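Local coordinates for protein endoribonuclease MazF3 (Mycobacterium tuberculosis, PDB 5UCT) that acts as the toxin of a type II toxin-antitoxin system, an endoribonuclease cutting mRNA and 23S rRNA mainly after the first two uridines of UUCCU, at residues R13-L18 with V30-I35. Sequence-based numbering, arbitrary orientation.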
loop_
_atom_site.group_PDB
_atom_site.type_symbol
_atom_site.label_atom_id
_atom_site.label_comp_id
_atom_site.label_asym_id
_atom_site.label_seq_id
_atom_site.Cartn_x
_atom_site.Cartn_y
_atom_site.Cartn_z
ATOM N N ARG A 13 3.370 6.289 15.742
ATOM C CA ARG A 13 3.936 4.967 15.527
ATOM C C ARG A 13 5.154 5.088 14.627
ATOM O O ARG A 13 5.270 6.045 13.854
ATOM C CB ARG A 13 2.920 4.014 14.880
ATOM C CG ARG A 13 1.597 3.880 15.614
ATOM C CD ARG A 13 0.584 3.152 14.750
ATOM N NE ARG A 13 -0.740 3.097 15.361
ATOM C CZ ARG A 13 -1.176 2.088 16.106
ATOM N NH1 ARG A 13 -2.398 2.120 16.617
ATOM N NH2 ARG A 13 -0.391 1.044 16.338
ATOM N N PRO A 14 6.082 4.135 14.705
ATOM C CA PRO A 14 7.161 4.073 13.711
ATOM C C PRO A 14 6.658 3.456 12.414
ATOM O O PRO A 14 5.856 2.519 12.420
ATOM C CB PRO A 14 8.214 3.176 14.381
ATOM C CG PRO A 14 7.786 3.056 15.825
ATOM C CD PRO A 14 6.302 3.192 15.814
ATOM N N VAL A 15 7.132 3.992 11.291
ATOM C CA VAL A 15 6.649 3.580 9.978
ATOM C C VAL A 15 7.823 3.359 9.034
ATOM O O VAL A 15 8.900 3.942 9.196
ATOM C CB VAL A 15 5.670 4.611 9.372
ATOM C CG1 VAL A 15 4.414 4.725 10.224
ATOM C CG2 VAL A 15 6.347 5.963 9.215
ATOM N N LEU A 16 7.601 2.504 8.038
ATOM C CA LEU A 16 8.552 2.268 6.959
ATOM C C LEU A 16 8.087 3.038 5.731
ATOM O O LEU A 16 6.969 2.827 5.253
ATOM C CB LEU A 16 8.660 0.777 6.634
ATOM C CG LEU A 16 9.661 0.362 5.550
ATOM C CD1 LEU A 16 11.099 0.599 5.994
ATOM C CD2 LEU A 16 9.457 -1.094 5.154
ATOM N N ILE A 17 8.940 3.923 5.223
ATOM C CA ILE A 17 8.591 4.712 4.045
ATOM C C ILE A 17 8.555 3.783 2.833
ATOM O O ILE A 17 9.601 3.365 2.328
ATOM C CB ILE A 17 9.574 5.866 3.827
ATOM C CG1 ILE A 17 9.643 6.757 5.070
ATOM C CG2 ILE A 17 9.176 6.662 2.600
ATOM C CD1 ILE A 17 8.326 7.407 5.455
ATOM N N LEU A 18 7.350 3.458 2.363
ATOM C CA LEU A 18 7.223 2.599 1.193
ATOM C C LEU A 18 7.451 3.372 -0.097
ATOM O O LEU A 18 8.050 2.842 -1.040
ATOM C CB LEU A 18 5.852 1.927 1.175
ATOM C CG LEU A 18 5.645 0.821 2.204
ATOM C CD1 LEU A 18 4.341 0.097 1.937
ATOM C CD2 LEU A 18 6.819 -0.148 2.181
ATOM N N VAL A 30 2.844 10.410 1.225
ATOM C CA VAL A 30 3.846 9.351 1.268
ATOM C C VAL A 30 3.173 8.074 1.748
ATOM O O VAL A 30 2.389 8.092 2.703
ATOM C CB VAL A 30 5.040 9.739 2.170
ATOM C CG1 VAL A 30 4.555 10.180 3.546
ATOM C CG2 VAL A 30 6.025 8.585 2.289
ATOM N N THR A 31 3.456 6.968 1.064
ATOM C CA THR A 31 2.921 5.669 1.443
ATOM C C THR A 31 3.875 5.010 2.428
ATOM O O THR A 31 5.080 4.921 2.171
ATOM C CB THR A 31 2.720 4.778 0.217
ATOM O OG1 THR A 31 1.851 5.433 -0.714
ATOM C CG2 THR A 31 2.099 3.450 0.618
ATOM N N VAL A 32 3.335 4.557 3.560
ATOM C CA VAL A 32 4.133 4.019 4.651
ATOM C C VAL A 32 3.568 2.672 5.082
ATOM O O VAL A 32 2.425 2.324 4.778
ATOM C CB VAL A 32 4.190 4.981 5.856
ATOM C CG1 VAL A 32 4.789 6.318 5.445
ATOM C CG2 VAL A 32 2.803 5.176 6.446
ATOM N N ALA A 33 4.394 1.912 5.799
ATOM C CA ALA A 33 3.983 0.658 6.417
ATOM C C ALA A 33 4.219 0.756 7.916
ATOM O O ALA A 33 5.360 1.003 8.341
ATOM C CB ALA A 33 4.747 -0.532 5.830
ATOM N N PRO A 34 3.200 0.578 8.752
ATOM C CA PRO A 34 3.382 0.772 10.193
ATOM C C PRO A 34 4.202 -0.350 10.811
ATOM O O PRO A 34 4.291 -1.461 10.286
ATOM C CB PRO A 34 1.950 0.773 10.732
ATOM C CG PRO A 34 1.200 -0.073 9.766
ATOM C CD PRO A 34 1.822 0.182 8.418
ATOM N N ILE A 35 4.803 -0.036 11.955
ATOM C CA ILE A 35 5.624 -0.975 12.710
ATOM C C ILE A 35 4.987 -1.141 14.084
ATOM O O ILE A 35 4.943 -0.188 14.874
ATOM C CB ILE A 35 7.077 -0.500 12.835
ATOM C CG1 ILE A 35 7.717 -0.326 11.463
ATOM C CG2 ILE A 35 7.894 -1.482 13.642
ATOM C CD1 ILE A 35 9.163 0.064 11.559
HETATM O O HOH W 1 2.213 0.548 15.948
#
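The carbonyl oxygen Ala33 O is met by two donors from the strand across: Leu16 N at 2.7 Å from Ala33 O, in a nearly straight bond (168° at the hydrogen), and the weaker C-H of Val15, with Val15 CA 3.3 Å from Ala33 O. Leu16 returns the favour, its O accepting from Ala33 N, so that the two residues form an antiparallel hydrogen-bonded pair. Ile35 N to Pro14 O and Leu18 N to Thr31 O extend the pairing at either end. Pro14 accepts from Ile35 N but, lacking an N-H, cannot donate back to Ile35 O. Pro34 pairs with Val15 at a non-hydrogen-bonded position, where a missing N-H loses nothing between these two strands. Strands 12-17 and 29-36, joined by a long connection, make a strongly twisted hairpin in the SH3-like barrel of the MazF/PemK toxins; strand 3-8 continues the sheet beyond 12-17. On one face, beta-branched residues suit the extended backbone. Val15 and Val32 meet at an oblique angle, CB to CB 3.8 Å. Ile17 reaches further: chi1 of -56° and chi2 of -61° fold its CD1 back to 3.7 Å from Val32 CG1, while its CG2 meets Val30 CG2. The other face carries Leu16 and the small Ala33, whose CB lies 4.0 Å from Leu18 CD1; Leu16 and Leu18 also pack on Leu88 of helix 85-96. At the more open end, a water lying in the plane of the guanidinium, at its edge, accepts from Arg13 NH2 and donates to Ile35 O, while Arg13 NE forms a salt bridge with Asp10.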